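Local coordinates for protein ornithine aminotransferase (Plasmodium falciparum, PDB 3LG0) that transfers the delta-amino group of ornithine to 2-oxoglutarate, using pyridoxal 5'-phosphate as cofactor, to give glutamate semialdehyde and glutamate, at residues A[101-115]-A[270-284]. Residues are numbered along the deposited sequence; the frame is centred on the assembly and turned at random.
Sequences FGYDKVLMMNTGAEA and PISAILANDDVMLVL
Lys105 forms a salt bridge with Asp278 where strand 105-109, outermost in its sheet within this chain, pairs antiparallel with 272-276, which strand 257-260 flanks on its other side. The lysine chain runs extended over Met281 CG and bends only at its last torsion (chi4 48°), which brings Lys105 NZ to the syn side of Asp278 OD1 at 2.8 Å. NZ also donates a hydrogen bond to Thr19 O of the second subunit, so the ammonium ties strand, helix 278-281 and dimer partner together. Next door, Asp104 and Asn277 clasp the strand ends: Asp104 N gives a bond to Asn277 OD1 (2.9 Å), and Asp278 N reaches the anti lone pair of Asp104 OD2 at 2.7 Å.

On the opposite sheet face from Lys105, Leu275 CD2 lies beside Val106 CG2 at 3.6 Å, and its CD1 meets Phe101 CG at 3.8 Å; Leu275 CB also touches Tyr103 CG.

At the far end Ser272 OG, held between its backbone N and carbonyl carbon (chi1 70°), donates to Thr111 O at 2.8 Å from above the carbonyl plane, while Ala115 N approaches that oxygen from the opposite face. Thr111 and Glu114 form the capping box that starts helix 112-129, so the serine couples strand 272-276 directly to this helix start. Lys105 probably offsets the charge of Asp278, while the N-H of Asp278 probably eases that of Asp104 OD2, 3.9 Å from Asp278 OD2.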
loop_
_atom_site.group_PDB
_atom_site.type_symbol
_atom_site.label_atom_id
_atom_site.label_comp_id
_atom_site.label_asym_id
_atom_site.label_seq_id
_atom_site.Cartn_x
_atom_site.Cartn_y
_atom_site.Cartn_z
ATOM N N PHE A 101 12.066 -16.689 11.276
ATOM C CA PHE A 101 10.788 -17.057 11.886
ATOM C C PHE A 101 10.492 -18.541 11.789
ATOM O O PHE A 101 9.584 -19.045 12.457
ATOM C CB PHE A 101 9.632 -16.243 11.275
ATOM C CG PHE A 101 9.625 -14.792 11.693
ATOM C CD1 PHE A 101 9.048 -14.401 12.889
ATOM C CD2 PHE A 101 10.214 -13.827 10.895
ATOM C CE1 PHE A 101 9.047 -13.061 13.277
ATOM C CE2 PHE A 101 10.221 -12.496 11.271
ATOM C CZ PHE A 101 9.638 -12.110 12.470
ATOM N N GLY A 102 11.250 -19.234 10.948
ATOM C CA GLY A 102 11.095 -20.663 10.803
ATOM C C GLY A 102 9.901 -21.077 9.966
ATOM O O GLY A 102 9.105 -21.927 10.374
ATOM N N TYR A 103 9.774 -20.477 8.789
ATOM C CA TYR A 103 8.773 -20.913 7.827
ATOM C C TYR A 103 9.456 -21.126 6.486
ATOM O O TYR A 103 10.488 -20.496 6.201
ATOM C CB TYR A 103 7.632 -19.890 7.724
ATOM C CG TYR A 103 6.736 -19.902 8.933
ATOM C CD1 TYR A 103 5.570 -20.654 8.948
ATOM C CD2 TYR A 103 7.061 -19.176 10.069
ATOM C CE1 TYR A 103 4.742 -20.673 10.072
ATOM C CE2 TYR A 103 6.239 -19.184 11.201
ATOM C CZ TYR A 103 5.083 -19.941 11.195
ATOM O OH TYR A 103 4.264 -19.970 12.305
ATOM N N ASP A 104 8.891 -22.021 5.676
ATOM C CA ASP A 104 9.448 -22.319 4.356
ATOM C C ASP A 104 9.484 -21.071 3.483
ATOM O O ASP A 104 10.492 -20.789 2.841
ATOM C CB ASP A 104 8.639 -23.402 3.640
ATOM C CG ASP A 104 8.733 -24.752 4.320
ATOM O OD1 ASP A 104 9.741 -25.020 4.978
ATOM O OD2 ASP A 104 7.794 -25.549 4.192
ATOM N N LYS A 105 8.379 -20.328 3.465
ATOM C CA LYS A 105 8.225 -19.262 2.489
ATOM C C LYS A 105 7.627 -17.968 3.038
ATOM O O LYS A 105 6.959 -17.954 4.068
ATOM C CB LYS A 105 7.431 -19.779 1.284
ATOM C CG LYS A 105 8.299 -20.594 0.311
ATOM C CD LYS A 105 7.500 -21.135 -0.867
ATOM C CE LYS A 105 8.419 -21.734 -1.924
ATOM N NZ LYS A 105 9.404 -22.656 -1.284
ATOM N N VAL A 106 7.902 -16.873 2.342
ATOM C CA VAL A 106 7.322 -15.590 2.679
ATOM C C VAL A 106 6.855 -14.884 1.407
ATOM O O VAL A 106 7.404 -15.087 0.315
ATOM C CB VAL A 106 8.320 -14.699 3.472
ATOM C CG1 VAL A 106 9.411 -14.189 2.570
ATOM C CG2 VAL A 106 7.591 -13.515 4.147
ATOM N N LEU A 107 5.824 -14.063 1.568
ATOM C CA LEU A 107 5.262 -13.258 0.490
ATOM C C LEU A 107 5.232 -11.812 0.965
ATOM O O LEU A 107 4.571 -11.508 1.964
ATOM C CB LEU A 107 3.858 -13.782 0.170
ATOM C CG LEU A 107 2.813 -13.043 -0.666
ATOM C CD1 LEU A 107 3.398 -12.124 -1.717
ATOM C CD2 LEU A 107 1.899 -14.099 -1.299
ATOM N N MET A 108 5.969 -10.933 0.276
ATOM C CA MET A 108 6.084 -9.522 0.678
ATOM C C MET A 108 5.017 -8.662 0.013
ATOM O O MET A 108 4.813 -8.746 -1.190
ATOM C CB MET A 108 7.460 -8.926 0.308
ATOM C CG MET A 108 8.666 -9.664 0.840
ATOM S SD MET A 108 8.679 -9.846 2.629
ATOM C CE MET A 108 9.064 -8.171 3.147
ATOM N N MET A 109 4.387 -7.791 0.796
ATOM C CA MET A 109 3.434 -6.834 0.242
ATOM C C MET A 109 3.648 -5.451 0.862
ATOM O O MET A 109 4.628 -5.220 1.562
ATOM C CB MET A 109 2.018 -7.345 0.492
ATOM C CG MET A 109 2.039 -8.758 1.033
ATOM S SD MET A 109 0.465 -9.578 0.911
ATOM C CE MET A 109 0.191 -9.209 -0.830
ATOM N N ASN A 110 2.723 -4.539 0.622
ATOM C CA ASN A 110 2.869 -3.183 1.125
ATOM C C ASN A 110 2.131 -2.930 2.442
ATOM O O ASN A 110 2.721 -2.445 3.408
ATOM C CB ASN A 110 2.417 -2.186 0.074
ATOM C CG ASN A 110 2.973 -2.500 -1.302
ATOM O OD1 ASN A 110 4.178 -2.425 -1.532
ATOM N ND2 ASN A 110 2.091 -2.817 -2.228
ATOM N N THR A 111 0.848 -3.261 2.494
ATOM C CA THR A 111 0.036 -2.826 3.634
ATOM C C THR A 111 -0.532 -3.974 4.457
ATOM O O THR A 111 -0.585 -5.102 4.000
ATOM C CB THR A 111 -1.127 -1.933 3.173
ATOM O OG1 THR A 111 -2.046 -2.713 2.399
ATOM C CG2 THR A 111 -0.608 -0.766 2.332
ATOM N N GLY A 112 -0.953 -3.669 5.675
ATOM C CA GLY A 112 -1.639 -4.639 6.501
ATOM C C GLY A 112 -2.914 -5.123 5.830
ATOM O O GLY A 112 -3.241 -6.295 5.904
ATOM N N ALA A 113 -3.631 -4.216 5.167
ATOM C CA ALA A 113 -4.865 -4.591 4.501
ATOM C C ALA A 113 -4.588 -5.575 3.357
ATOM O O ALA A 113 -5.303 -6.565 3.190
ATOM C CB ALA A 113 -5.611 -3.345 4.010
ATOM N N GLU A 114 -3.534 -5.316 2.588
ATOM C CA GLU A 114 -3.108 -6.276 1.565
ATOM C C GLU A 114 -2.808 -7.642 2.173
ATOM O O GLU A 114 -3.132 -8.668 1.590
ATOM C CB GLU A 114 -1.881 -5.780 0.806
ATOM C CG GLU A 114 -2.199 -4.789 -0.304
ATOM C CD GLU A 114 -0.961 -4.147 -0.892
ATOM O OE1 GLU A 114 0.148 -4.459 -0.416
ATOM O OE2 GLU A 114 -1.103 -3.333 -1.828
ATOM N N ALA A 115 -2.179 -7.656 3.345
ATOM C CA ALA A 115 -1.805 -8.920 3.953
ATOM C C ALA A 115 -3.034 -9.716 4.400
ATOM O O ALA A 115 -3.080 -10.934 4.228
ATOM C CB ALA A 115 -0.867 -8.697 5.103
ATOM N N PRO A 270 6.074 1.381 3.633
ATOM C CA PRO A 270 4.973 0.421 3.859
ATOM C C PRO A 270 5.363 -1.024 3.479
ATOM O O PRO A 270 5.605 -1.372 2.303
ATOM C CB PRO A 270 3.853 0.940 2.940
ATOM C CG PRO A 270 4.270 2.318 2.530
ATOM C CD PRO A 270 5.777 2.290 2.520
ATOM N N ILE A 271 5.453 -1.880 4.485
ATOM C CA ILE A 271 5.818 -3.273 4.233
ATOM C C ILE A 271 4.964 -4.227 5.065
ATOM O O ILE A 271 4.707 -3.987 6.234
ATOM C CB ILE A 271 7.300 -3.556 4.578
ATOM C CG1 ILE A 271 8.233 -2.461 4.035
ATOM C CG2 ILE A 271 7.724 -4.932 4.068
ATOM C CD1 ILE A 271 9.678 -2.684 4.428
ATOM N N SER A 272 4.549 -5.327 4.461
ATOM C CA SER A 272 3.849 -6.363 5.192
ATOM C C SER A 272 4.281 -7.700 4.595
ATOM O O SER A 272 4.926 -7.737 3.537
ATOM C CB SER A 272 2.333 -6.162 5.077
ATOM O OG SER A 272 1.911 -6.451 3.766
ATOM N N ALA A 273 3.925 -8.789 5.258
ATOM C CA ALA A 273 4.354 -10.120 4.820
ATOM C C ALA A 273 3.439 -11.231 5.330
ATOM O O ALA A 273 2.846 -11.128 6.404
ATOM C CB ALA A 273 5.820 -10.400 5.279
ATOM N N ILE A 274 3.369 -12.302 4.552
ATOM C CA ILE A 274 2.761 -13.522 4.993
ATOM C C ILE A 274 3.834 -14.620 5.027
ATOM O O ILE A 274 4.591 -14.798 4.071
ATOM C CB ILE A 274 1.601 -13.925 4.077
ATOM C CG1 ILE A 274 0.437 -12.955 4.240
ATOM C CG2 ILE A 274 1.118 -15.316 4.405
ATOM C CD1 ILE A 274 -0.624 -13.103 3.145
ATOM N N LEU A 275 3.903 -15.350 6.139
ATOM C CA LEU A 275 4.829 -16.478 6.249
ATOM C C LEU A 275 4.026 -17.752 6.369
ATOM O O LEU A 275 3.041 -17.813 7.115
ATOM C CB LEU A 275 5.704 -16.360 7.490
ATOM C CG LEU A 275 6.689 -15.215 7.597
ATOM C CD1 LEU A 275 6.815 -14.825 9.073
ATOM C CD2 LEU A 275 8.037 -15.623 7.019
ATOM N N ALA A 276 4.459 -18.778 5.655
ATOM C CA ALA A 276 3.765 -20.055 5.676
ATOM C C ALA A 276 4.714 -21.118 5.135
ATOM O O ALA A 276 5.714 -20.794 4.491
ATOM C CB ALA A 276 2.486 -19.975 4.832
ATOM N N ASN A 277 4.413 -22.380 5.404
ATOM C CA ASN A 277 5.228 -23.466 4.865
ATOM C C ASN A 277 4.795 -23.860 3.462
ATOM O O ASN A 277 3.736 -23.442 3.007
ATOM C CB ASN A 277 5.190 -24.669 5.799
ATOM C CG ASN A 277 5.964 -24.432 7.058
ATOM O OD1 ASN A 277 7.015 -23.787 7.045
ATOM N ND2 ASN A 277 5.453 -24.950 8.168
ATOM N N ASP A 278 5.608 -24.674 2.794
ATOM C CA ASP A 278 5.335 -25.080 1.403
ATOM C C ASP A 278 3.937 -25.656 1.145
ATOM O O ASP A 278 3.310 -25.320 0.144
ATOM C CB ASP A 278 6.408 -26.033 0.888
ATOM C CG ASP A 278 7.686 -25.317 0.508
ATOM O OD1 ASP A 278 7.639 -24.094 0.292
ATOM O OD2 ASP A 278 8.740 -25.974 0.416
ATOM N N ASP A 279 3.436 -26.490 2.050
ATOM C CA ASP A 279 2.123 -27.097 1.845
ATOM C C ASP A 279 0.977 -26.094 1.717
ATOM O O ASP A 279 -0.003 -26.364 1.019
ATOM C CB ASP A 279 1.805 -28.176 2.895
ATOM C CG ASP A 279 1.964 -27.683 4.327
ATOM O OD1 ASP A 279 3.021 -27.095 4.647
ATOM O OD2 ASP A 279 1.037 -27.907 5.142
ATOM N N VAL A 280 1.078 -24.946 2.392
ATOM C CA VAL A 280 0.086 -23.891 2.204
ATOM C C VAL A 280 0.499 -22.894 1.119
ATOM O O VAL A 280 -0.277 -22.613 0.216
ATOM C CB VAL A 280 -0.273 -23.139 3.518
ATOM C CG1 VAL A 280 -0.908 -24.085 4.526
ATOM C CG2 VAL A 280 0.950 -22.515 4.109
ATOM N N MET A 281 1.724 -22.376 1.183
ATOM C CA MET A 281 2.127 -21.310 0.258
ATOM C C MET A 281 2.085 -21.703 -1.221
ATOM O O MET A 281 1.714 -20.892 -2.057
ATOM C CB MET A 281 3.504 -20.767 0.619
ATOM C CG MET A 281 3.838 -19.449 -0.066
ATOM S SD MET A 281 3.016 -18.007 0.677
ATOM C CE MET A 281 4.192 -17.588 1.964
ATOM N N LEU A 282 2.463 -22.938 -1.548
ATOM C CA LEU A 282 2.587 -23.331 -2.951
ATOM C C LEU A 282 1.232 -23.483 -3.629
ATOM O O LEU A 282 1.137 -23.755 -4.827
ATOM C CB LEU A 282 3.407 -24.604 -3.083
ATOM C CG LEU A 282 4.890 -24.374 -2.803
ATOM C CD1 LEU A 282 5.646 -25.705 -2.702
ATOM C CD2 LEU A 282 5.477 -23.453 -3.877
ATOM N N VAL A 283 0.188 -23.298 -2.839
ATOM C CA VAL A 283 -1.177 -23.334 -3.315
ATOM C C VAL A 283 -1.419 -22.144 -4.248
ATOM O O VAL A 283 -2.298 -22.187 -5.108
ATOM C CB VAL A 283 -2.126 -23.329 -2.090
ATOM C CG1 VAL A 283 -3.175 -22.229 -2.178
ATOM C CG2 VAL A 283 -2.722 -24.724 -1.854
ATOM N N LEU A 284 -0.621 -21.088 -4.078
ATOM C CA LEU A 284 -0.681 -19.905 -4.941
ATOM C C LEU A 284 0.137 -20.125 -6.209
ATOM O O LEU A 284 1.286 -20.578 -6.149
ATOM C CB LEU A 284 -0.155 -18.681 -4.200
ATOM C CG LEU A 284 -0.946 -18.186 -2.990
ATOM C CD1 LEU A 284 -0.093 -17.258 -2.156
ATOM C CD2 LEU A 284 -2.194 -17.485 -3.451
HETATM O O HOH W 1 6.572 -2.377 -0.092
#